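Local coordinates for protein helicase of the snf2/rad54 family (Sulfolobus solfataricus, PDB 1Z5Z) that probably uses ATP hydrolysis to move along double-stranded DNA and remodel protein-DNA complexes, as a SWI2/SNF2-family ATPase whose C-terminal, second RecA-like domain is described here, at residues Glu111-Phe121 against Ser183-Trp193; Gln90-Met98 against Met124-Ile132. All coordinates share one frame; numbering follows the deposited sequence.

Contact 1: Glu111-Phe121 against Ser183-Trp193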
loop_
_atom_site.group_PDB
_atom_site.type_symbol
_atom_site.label_atom_id
_atom_site.label_comp_id
_atom_site.label_asym_id
_atom_site.label_seq_id
_atom_site.Cartn_x
_atom_site.Cartn_y
_atom_site.Cartn_z
ATOM N N GLU A 111 2.263 -2.697 -23.798
ATOM C CA GLU A 111 1.263 -1.807 -24.380
ATOM C C GLU A 111 1.901 -0.419 -24.515
ATOM O O GLU A 111 1.256 0.529 -24.928
ATOM C CB GLU A 111 0.059 -1.685 -23.446
ATOM C CG GLU A 111 -0.917 -2.835 -23.438
ATOM C CD GLU A 111 -1.934 -2.730 -24.563
ATOM O OE1 GLU A 111 -2.225 -1.598 -25.027
ATOM O OE2 GLU A 111 -2.454 -3.786 -24.974
ATOM N N GLY A 112 3.162 -0.297 -24.116
ATOM C CA GLY A 112 3.829 0.990 -24.183
ATOM C C GLY A 112 3.369 1.978 -23.114
ATOM O O GLY A 112 3.499 3.201 -23.295
ATOM N N ASP A 113 2.828 1.468 -22.004
ATOM C CA ASP A 113 2.351 2.347 -20.903
ATOM C C ASP A 113 3.477 3.007 -20.099
ATOM O O ASP A 113 4.557 2.460 -19.957
ATOM C CB ASP A 113 1.536 1.551 -19.880
ATOM C CG ASP A 113 0.173 1.082 -20.407
ATOM O OD1 ASP A 113 -0.169 1.329 -21.583
ATOM O OD2 ASP A 113 -0.551 0.451 -19.614
ATOM N N LYS A 114 3.182 4.195 -19.593
ATOM C CA LYS A 114 4.024 4.954 -18.688
ATOM C C LYS A 114 3.325 4.586 -17.365
ATOM O O LYS A 114 2.126 4.772 -17.226
ATOM C CB LYS A 114 3.894 6.450 -18.949
ATOM C CG LYS A 114 4.879 6.958 -19.961
ATOM C CD LYS A 114 5.192 8.404 -19.669
ATOM C CE LYS A 114 6.601 8.671 -20.098
ATOM N NZ LYS A 114 7.082 9.961 -19.633
ATOM N N ILE A 115 4.075 4.092 -16.395
ATOM C CA ILE A 115 3.498 3.589 -15.152
ATOM C C ILE A 115 3.848 4.376 -13.882
ATOM O O ILE A 115 5.015 4.659 -13.631
ATOM C CB ILE A 115 3.966 2.116 -15.014
ATOM C CG1 ILE A 115 3.510 1.335 -16.249
ATOM C CG2 ILE A 115 3.473 1.484 -13.741
ATOM C CD1 ILE A 115 4.565 0.350 -16.738
ATOM N N ALA A 116 2.847 4.738 -13.090
ATOM C CA ALA A 116 3.101 5.456 -11.823
ATOM C C ALA A 116 2.676 4.527 -10.681
ATOM O O ALA A 116 1.588 3.958 -10.719
ATOM C CB ALA A 116 2.301 6.787 -11.763
ATOM N N ILE A 117 3.535 4.358 -9.675
ATOM C CA ILE A 117 3.231 3.470 -8.554
ATOM C C ILE A 117 3.278 4.288 -7.235
ATOM O O ILE A 117 4.287 4.924 -6.930
ATOM C CB ILE A 117 4.253 2.305 -8.469
ATOM C CG1 ILE A 117 4.286 1.534 -9.809
ATOM C CG2 ILE A 117 3.867 1.386 -7.269
ATOM C CD1 ILE A 117 5.550 0.627 -10.028
ATOM N N PHE A 118 2.189 4.264 -6.472
ATOM C CA PHE A 118 2.085 5.038 -5.234
ATOM C C PHE A 118 2.127 4.134 -4.028
ATOM O O PHE A 118 1.580 3.036 -4.074
ATOM C CB PHE A 118 0.719 5.786 -5.149
ATOM C CG PHE A 118 0.572 6.982 -6.099
ATOM C CD1 PHE A 118 0.256 6.801 -7.435
ATOM C CD2 PHE A 118 0.728 8.281 -5.621
ATOM C CE1 PHE A 118 0.084 7.925 -8.316
ATOM C CE2 PHE A 118 0.571 9.393 -6.458
ATOM C CZ PHE A 118 0.245 9.213 -7.816
ATOM N N THR A 119 2.753 4.593 -2.943
ATOM C CA THR A 119 2.747 3.848 -1.688
ATOM C C THR A 119 2.780 4.883 -0.556
ATOM O O THR A 119 3.212 6.019 -0.762
ATOM C CB THR A 119 3.959 2.875 -1.528
ATOM O OG1 THR A 119 4.017 2.451 -0.172
ATOM C CG2 THR A 119 5.297 3.543 -1.858
ATOM N N GLN A 120 2.304 4.512 0.629
ATOM C CA GLN A 120 2.278 5.454 1.759
ATOM C C GLN A 120 3.589 5.389 2.533
ATOM O O GLN A 120 3.782 6.172 3.465
ATOM C CB GLN A 120 1.146 5.089 2.734
ATOM C CG GLN A 120 1.318 3.730 3.420
ATOM C CD GLN A 120 0.016 3.259 4.066
ATOM O OE1 GLN A 120 -0.798 2.560 3.443
ATOM N NE2 GLN A 120 -0.189 3.639 5.293
ATOM N N PHE A 121 4.468 4.438 2.186
ATOM C CA PHE A 121 5.745 4.301 2.910
ATOM C C PHE A 121 6.982 4.636 2.066
ATOM O O PHE A 121 7.211 4.037 0.997
ATOM C CB PHE A 121 5.928 2.865 3.409
ATOM C CG PHE A 121 4.838 2.377 4.352
ATOM C CD1 PHE A 121 4.060 1.288 4.002
ATOM C CD2 PHE A 121 4.639 2.975 5.610
ATOM C CE1 PHE A 121 3.083 0.769 4.864
ATOM C CE2 PHE A 121 3.653 2.446 6.495
ATOM C CZ PHE A 121 2.876 1.341 6.108
ATOM N N SER A 183 0.675 12.233 -17.675
ATOM C CA SER A 183 1.311 11.392 -18.675
ATOM C C SER A 183 1.264 9.921 -18.333
ATOM O O SER A 183 1.556 9.111 -19.196
ATOM C CB SER A 183 2.744 11.827 -18.914
ATOM O OG SER A 183 2.741 13.184 -19.325
ATOM N N ALA A 184 0.884 9.550 -17.102
ATOM C CA ALA A 184 0.795 8.133 -16.771
ATOM C C ALA A 184 -0.450 7.481 -17.425
ATOM O O ALA A 184 -1.556 8.030 -17.395
ATOM C CB ALA A 184 0.749 7.942 -15.239
ATOM N N ASN A 185 -0.238 6.318 -18.017
ATOM C CA ASN A 185 -1.255 5.544 -18.709
ATOM C C ASN A 185 -1.733 4.468 -17.763
ATOM O O ASN A 185 -2.818 3.950 -17.897
ATOM C CB ASN A 185 -0.640 4.843 -19.950
ATOM C CG ASN A 185 0.071 5.819 -20.883
ATOM O OD1 ASN A 185 1.302 5.927 -20.909
ATOM N ND2 ASN A 185 -0.716 6.562 -21.634
ATOM N N ARG A 186 -0.889 4.130 -16.799
ATOM C CA ARG A 186 -1.203 3.066 -15.852
ATOM C C ARG A 186 -0.814 3.534 -14.444
ATOM O O ARG A 186 0.257 4.117 -14.243
ATOM C CB ARG A 186 -0.406 1.839 -16.258
ATOM C CG ARG A 186 -0.496 0.670 -15.362
ATOM C CD ARG A 186 -1.534 -0.293 -15.852
ATOM N NE ARG A 186 -1.399 -0.620 -17.268
ATOM C CZ ARG A 186 -1.925 -1.717 -17.815
ATOM N NH1 ARG A 186 -2.593 -2.578 -17.047
ATOM N NH2 ARG A 186 -1.830 -1.943 -19.125
ATOM N N VAL A 187 -1.683 3.280 -13.479
ATOM C CA VAL A 187 -1.422 3.702 -12.126
ATOM C C VAL A 187 -1.641 2.484 -11.246
ATOM O O VAL A 187 -2.670 1.804 -11.369
ATOM C CB VAL A 187 -2.420 4.840 -11.666
ATOM C CG1 VAL A 187 -2.132 5.242 -10.218
ATOM C CG2 VAL A 187 -2.312 6.063 -12.578
ATOM N N ILE A 188 -0.645 2.185 -10.401
ATOM C CA ILE A 188 -0.757 1.093 -9.433
ATOM C C ILE A 188 -0.757 1.698 -8.015
ATOM O O ILE A 188 0.232 2.365 -7.603
ATOM C CB ILE A 188 0.450 0.135 -9.505
ATOM C CG1 ILE A 188 0.456 -0.590 -10.858
ATOM C CG2 ILE A 188 0.406 -0.894 -8.348
ATOM C CD1 ILE A 188 1.675 -1.527 -11.053
ATOM N N HIS A 189 -1.850 1.510 -7.279
ATOM C CA HIS A 189 -1.899 1.982 -5.899
ATOM C C HIS A 189 -1.457 0.774 -5.064
ATOM O O HIS A 189 -2.217 -0.144 -4.800
ATOM C CB HIS A 189 -3.291 2.506 -5.572
ATOM C CG HIS A 189 -3.627 3.756 -6.334
ATOM N ND1 HIS A 189 -2.919 4.931 -6.180
ATOM C CD2 HIS A 189 -4.536 3.988 -7.311
ATOM C CE1 HIS A 189 -3.378 5.833 -7.033
ATOM N NE2 HIS A 189 -4.360 5.285 -7.729
ATOM N N PHE A 190 -0.179 0.769 -4.702
ATOM C CA PHE A 190 0.428 -0.356 -3.979
ATOM C C PHE A 190 -0.204 -0.650 -2.634
ATOM O O PHE A 190 -0.287 -1.808 -2.208
ATOM C CB PHE A 190 1.912 -0.092 -3.816
ATOM C CG PHE A 190 2.714 -1.325 -3.573
ATOM C CD1 PHE A 190 3.149 -2.101 -4.654
ATOM C CD2 PHE A 190 3.037 -1.722 -2.291
ATOM C CE1 PHE A 190 3.902 -3.245 -4.462
ATOM C CE2 PHE A 190 3.795 -2.888 -2.070
ATOM C CZ PHE A 190 4.235 -3.650 -3.155
ATOM N N ASP A 191 -0.634 0.405 -1.939
ATOM C CA ASP A 191 -1.317 0.237 -0.655
ATOM C C ASP A 191 -2.242 1.450 -0.508
ATOM O O ASP A 191 -2.167 2.389 -1.313
ATOM C CB ASP A 191 -0.320 0.113 0.520
ATOM C CG ASP A 191 0.725 1.189 0.507
ATOM O OD1 ASP A 191 1.930 0.851 0.524
ATOM O OD2 ASP A 191 0.340 2.383 0.481
ATOM N N ARG A 192 -3.111 1.412 0.492
ATOM C CA ARG A 192 -4.102 2.452 0.692
ATOM C C ARG A 192 -3.536 3.732 1.260
ATOM O O ARG A 192 -3.682 3.986 2.432
ATOM C CB ARG A 192 -5.231 1.924 1.595
ATOM C CG ARG A 192 -6.592 2.530 1.202
ATOM C CD ARG A 192 -7.754 2.109 2.077
ATOM N NE ARG A 192 -9.003 2.332 1.346
ATOM C CZ ARG A 192 -9.602 1.426 0.567
ATOM N NH1 ARG A 192 -10.725 1.745 -0.054
ATOM N NH2 ARG A 192 -9.108 0.197 0.425
ATOM N N TRP A 193 -2.892 4.539 0.418
ATOM C CA TRP A 193 -2.250 5.794 0.863
ATOM C C TRP A 193 -3.181 7.007 0.834
ATOM O O TRP A 193 -2.920 8.041 1.465
ATOM C CB TRP A 193 -1.087 6.131 -0.069
ATOM C CG TRP A 193 -1.526 6.382 -1.513
ATOM C CD1 TRP A 193 -1.665 5.452 -2.500
ATOM C CD2 TRP A 193 -1.907 7.643 -2.098
ATOM N NE1 TRP A 193 -2.109 6.040 -3.650
ATOM C CE2 TRP A 193 -2.269 7.386 -3.439
ATOM C CE3 TRP A 193 -1.984 8.969 -1.612
ATOM C CZ2 TRP A 193 -2.694 8.401 -4.319
ATOM C CZ3 TRP A 193 -2.413 9.983 -2.484
ATOM C CH2 TRP A 193 -2.764 9.692 -3.820
HETATM O O HOH W 1 2.810 5.735 -23.265
#

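Contact 2: Gln90-Met98 against Met124-Ile132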
loop_
_atom_site.group_PDB
_atom_site.type_symbol
_atom_site.label_atom_id
_atom_site.label_comp_id
_atom_site.label_asym_id
_atom_site.label_seq_id
_atom_site.Cartn_x
_atom_site.Cartn_y
_atom_site.Cartn_z
ATOM N N GLN A 90 15.422 -7.942 -0.618
ATOM C CA GLN A 90 14.335 -7.069 -1.128
ATOM C C GLN A 90 13.920 -7.629 -2.471
ATOM O O GLN A 90 14.047 -6.998 -3.523
ATOM C CB GLN A 90 14.832 -5.644 -1.333
ATOM C CG GLN A 90 15.195 -4.942 -0.063
ATOM C CD GLN A 90 15.652 -3.507 -0.317
ATOM O OE1 GLN A 90 15.965 -2.774 0.623
ATOM N NE2 GLN A 90 15.690 -3.101 -1.593
ATOM N N SER A 91 13.388 -8.831 -2.424
ATOM C CA SER A 91 13.044 -9.524 -3.644
ATOM C C SER A 91 11.571 -9.497 -3.947
ATOM O O SER A 91 10.780 -9.201 -3.076
ATOM C CB SER A 91 13.487 -10.969 -3.489
ATOM O OG SER A 91 12.913 -11.453 -2.296
ATOM N N VAL A 92 11.221 -9.840 -5.185
ATOM C CA VAL A 92 9.833 -9.887 -5.626
ATOM C C VAL A 92 9.167 -11.015 -4.870
ATOM O O VAL A 92 8.076 -10.896 -4.315
ATOM C CB VAL A 92 9.729 -10.227 -7.135
ATOM C CG1 VAL A 92 8.251 -10.453 -7.521
ATOM C CG2 VAL A 92 10.351 -9.118 -7.957
ATOM N N ARG A 93 9.881 -12.131 -4.866
ATOM C CA ARG A 93 9.474 -13.400 -4.242
ATOM C C ARG A 93 8.884 -13.341 -2.840
ATOM O O ARG A 93 7.995 -14.126 -2.501
ATOM C CB ARG A 93 10.673 -14.386 -4.217
ATOM C CG ARG A 93 10.495 -15.660 -3.369
ATOM C CD ARG A 93 11.679 -16.566 -3.431
ATOM N NE ARG A 93 12.948 -15.897 -3.775
ATOM C CZ ARG A 93 14.148 -16.386 -3.489
ATOM N NH1 ARG A 93 15.202 -15.714 -3.821
ATOM N NH2 ARG A 93 14.290 -17.428 -2.703
ATOM N N ARG A 94 9.366 -12.423 -2.016
ATOM C CA ARG A 94 8.870 -12.320 -0.648
ATOM C C ARG A 94 7.539 -11.563 -0.505
ATOM O O ARG A 94 6.925 -11.557 0.569
ATOM C CB ARG A 94 9.940 -11.667 0.213
ATOM C CG ARG A 94 11.260 -12.460 0.201
ATOM C CD ARG A 94 12.287 -11.781 1.094
ATOM N NE ARG A 94 11.858 -11.779 2.483
ATOM C CZ ARG A 94 12.470 -11.091 3.441
ATOM N NH1 ARG A 94 12.027 -11.149 4.691
ATOM N NH2 ARG A 94 13.512 -10.337 3.135
ATOM N N SER A 95 7.067 -10.973 -1.593
ATOM C CA SER A 95 5.832 -10.201 -1.520
ATOM C C SER A 95 4.712 -10.543 -2.540
ATOM O O SER A 95 4.877 -10.371 -3.728
ATOM C CB SER A 95 6.203 -8.683 -1.591
ATOM O OG SER A 95 5.065 -7.888 -1.948
ATOM N N GLY A 96 3.567 -11.006 -2.053
ATOM C CA GLY A 96 2.448 -11.277 -2.953
ATOM C C GLY A 96 2.174 -10.088 -3.870
ATOM O O GLY A 96 1.944 -10.288 -5.066
ATOM N N LYS A 97 2.215 -8.858 -3.316
ATOM C CA LYS A 97 1.991 -7.618 -4.076
ATOM C C LYS A 97 3.062 -7.334 -5.117
ATOM O O LYS A 97 2.757 -6.944 -6.242
ATOM C CB LYS A 97 1.904 -6.388 -3.126
ATOM C CG LYS A 97 0.588 -6.273 -2.355
ATOM C CD LYS A 97 0.453 -4.878 -1.711
ATOM C CE LYS A 97 -0.769 -4.796 -0.837
ATOM N NZ LYS A 97 -0.786 -3.531 -0.076
ATOM N N MET A 98 4.325 -7.492 -4.728
ATOM C CA MET A 98 5.441 -7.287 -5.645
ATOM C C MET A 98 5.309 -8.294 -6.791
ATOM O O MET A 98 5.549 -7.969 -7.947
ATOM C CB MET A 98 6.769 -7.529 -4.918
ATOM C CG MET A 98 7.702 -6.341 -4.760
ATOM S SD MET A 98 7.202 -4.678 -5.279
ATOM C CE MET A 98 7.836 -4.783 -6.877
ATOM N N MET A 124 8.922 1.476 1.303
ATOM C CA MET A 124 8.373 0.593 0.285
ATOM C C MET A 124 8.701 1.216 -1.076
ATOM O O MET A 124 9.048 0.512 -2.012
ATOM C CB MET A 124 6.856 0.428 0.437
ATOM C CG MET A 124 6.332 -0.764 -0.425
ATOM S SD MET A 124 7.127 -2.356 0.013
ATOM C CE MET A 124 7.574 -2.954 -1.602
ATOM N N GLY A 125 8.599 2.550 -1.163
ATOM C CA GLY A 125 8.909 3.235 -2.405
ATOM C C GLY A 125 10.312 2.897 -2.884
ATOM O O GLY A 125 10.508 2.651 -4.088
ATOM N N LYS A 126 11.294 2.891 -1.973
ATOM C CA LYS A 126 12.674 2.574 -2.352
ATOM C C LYS A 126 12.820 1.123 -2.804
ATOM O O LYS A 126 13.537 0.833 -3.766
ATOM C CB LYS A 126 13.613 2.842 -1.179
ATOM C CG LYS A 126 13.799 4.299 -0.894
ATOM C CD LYS A 126 14.550 4.489 0.411
ATOM C CE LYS A 126 15.164 5.870 0.449
ATOM N NZ LYS A 126 15.869 6.133 1.727
ATOM N N ILE A 127 12.156 0.204 -2.109
ATOM C CA ILE A 127 12.217 -1.206 -2.483
ATOM C C ILE A 127 11.657 -1.384 -3.914
ATOM O O ILE A 127 12.276 -2.018 -4.779
ATOM C CB ILE A 127 11.417 -2.074 -1.469
ATOM C CG1 ILE A 127 12.244 -2.255 -0.184
ATOM C CG2 ILE A 127 11.043 -3.425 -2.097
ATOM C CD1 ILE A 127 11.459 -2.841 0.976
ATOM N N ILE A 128 10.497 -0.800 -4.166
ATOM C CA ILE A 128 9.882 -0.893 -5.479
ATOM C C ILE A 128 10.815 -0.352 -6.549
ATOM O O ILE A 128 11.046 -0.999 -7.586
ATOM C CB ILE A 128 8.601 -0.088 -5.516
ATOM C CG1 ILE A 128 7.556 -0.786 -4.643
ATOM C CG2 ILE A 128 8.088 0.012 -6.929
ATOM C CD1 ILE A 128 6.325 0.082 -4.387
ATOM N N ARG A 129 11.357 0.828 -6.273
ATOM C CA ARG A 129 12.258 1.516 -7.185
ATOM C C ARG A 129 13.512 0.623 -7.453
ATOM O O ARG A 129 13.935 0.449 -8.605
ATOM C CB ARG A 129 12.639 2.857 -6.546
ATOM C CG ARG A 129 13.104 3.925 -7.507
ATOM C CD ARG A 129 14.602 4.013 -7.600
ATOM N NE ARG A 129 15.173 4.781 -6.490
ATOM C CZ ARG A 129 15.682 4.200 -5.421
ATOM N NH1 ARG A 129 15.675 2.890 -5.367
ATOM N NH2 ARG A 129 16.167 4.907 -4.412
ATOM N N ASN A 130 14.079 0.044 -6.398
ATOM C CA ASN A 130 15.274 -0.824 -6.529
ATOM C C ASN A 130 14.969 -2.050 -7.369
ATOM O O ASN A 130 15.696 -2.391 -8.280
ATOM C CB ASN A 130 15.755 -1.279 -5.145
ATOM C CG ASN A 130 16.239 -0.105 -4.278
ATOM O OD1 ASN A 130 16.561 0.935 -4.800
ATOM N ND2 ASN A 130 16.298 -0.291 -2.962
ATOM N N ILE A 131 13.892 -2.737 -7.040
ATOM C CA ILE A 131 13.521 -3.913 -7.788
ATOM C C ILE A 131 13.334 -3.620 -9.279
ATOM O O ILE A 131 13.867 -4.356 -10.131
ATOM C CB ILE A 131 12.230 -4.504 -7.225
ATOM C CG1 ILE A 131 12.539 -5.188 -5.902
ATOM C CG2 ILE A 131 11.570 -5.369 -8.266
ATOM C CD1 ILE A 131 11.335 -5.636 -5.111
ATOM N N ILE A 132 12.566 -2.572 -9.596
ATOM C CA ILE A 132 12.329 -2.256 -10.979
ATOM C C ILE A 132 13.625 -1.879 -11.696
ATOM O O ILE A 132 13.908 -2.400 -12.766
ATOM C CB ILE A 132 11.274 -1.135 -11.143
ATOM C CG1 ILE A 132 9.918 -1.634 -10.623
ATOM C CG2 ILE A 132 11.122 -0.756 -12.624
ATOM C CD1 ILE A 132 8.849 -0.572 -10.634
#

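Contact 1: Glu111-Phe121 against Ser183-Trp193
Arg186 holds Asp113 at the start of two neighbouring parallel strands, 115-119 and 186-189. CB of Arg186 lies against CG1 of Ile115 at 3.9 Å, and CG stays beside the same methylene. The chain then bends at chi2 (96°) and chi3, which turns the guanidinium back toward the N-terminal ends of the strands, where Asp113 lies. CD passes Asp113 OD2 at 4.0 Å. NE meets Asp113 OD2 at 2.7 Å and NH2 meets that same oxygen at 2.8 Å, a side-on salt bridge whose acceptor lies in the guanidinium plane, while the carboxylate is turned 43° from it; NH1 has Glu107 as a long, weak ion-pair partner. Next to it, Asn185 OD1 takes the N-H of Lys114 on a lone pair, and a water joins that oxygen to Gly112 O. Backbone bonds such as Ala116 N to Arg186 O join the strands, as in the central sheet of a RecA-like helicase domain. Beyond them the Phe118 and Trp193 rings lie nearly parallel, 11° apart, but barely overlap. Trp193 NE1 donates to His189 ND1 at 2.9 Å, which fixes the indole. At the C-terminal end both carboxylate oxygens of Asp191 work through syn lone pairs: OD1 receives the hydroxyl of Thr119 at 2.7 Å, and OD2 the backbone N of Gln120. Thr119 OG1 in turn accepts from Phe121 N, an ST turn leading into helix 122-136. Carboxylates thus clasp both ends of the strand pair; the two donors would offset the negative charge of Asp191, while the nearby carboxylate of Asp80 may raise its proton affinity.

Contact 2: Gln90-Met98 against Met124-Ile132
Ile131 pushes its CG1-CD1 arm into the bend of Gln90-Met98, where it is the most heavily buried residue of helix 122-136 in this contact. CD1 lies 3.7 Å from Met98 CG, the two side chains meeting tip to tip, and CG1 comes within 3.3 Å of Gln90 O. Its other branch, CG2, packs on Val92 CG2 at 4.0 Å. Met98 is folded at chi2 (5°) and chi3, which curls its thioether over the helix: SD touches Ile128 CG1 at 4.0 Å and Met124 CE at 4.1 Å, while CE turns back to Ile131. Met98 stands in the first turn of helix 96-110, whose N-cap is Ser95; Ser95 OG accepts from Met98 N at 2.9 Å, and a type I turn, Val92 to Ser95, leads into the cap. Helices 96-110 and 122-136 flank strand 115-119 in the chain, an alpha-beta-alpha unit of the RecA-like domain, and Met124 and Ile128 also reach that strand. The solvent side is looser. There the extended side chain of Gln90 passes across Ile127, its CD 3.6 Å from CG1, and its amide lies nearly coplanar with that of Asn130 at the exposed margin of the helix.

Overall arrangement
From the N terminus, residues 90-98 come first and lead into helix 96-110; strand 115-119 follows, then helix 122-136. Contact 2 closes the loop from 90-98 to 124-132, and 111-121 lies inside it. Contact 1 closes a longer loop, from 111-121 to 183-193, which contains 124-132, so the two contacts cross along the chain. Their centres are about 14 Å apart and they touch directly: Lys97 NZ reaches Phe190 O at 2.8 Å, a probable hydrogen bond, and Ile117 packs on Ile132. Contact 1 joins adjacent strands within the central parallel sheet, whereas contact 2 packs the turn before helix 96-110, and that helix's first turn, on helix 122-136.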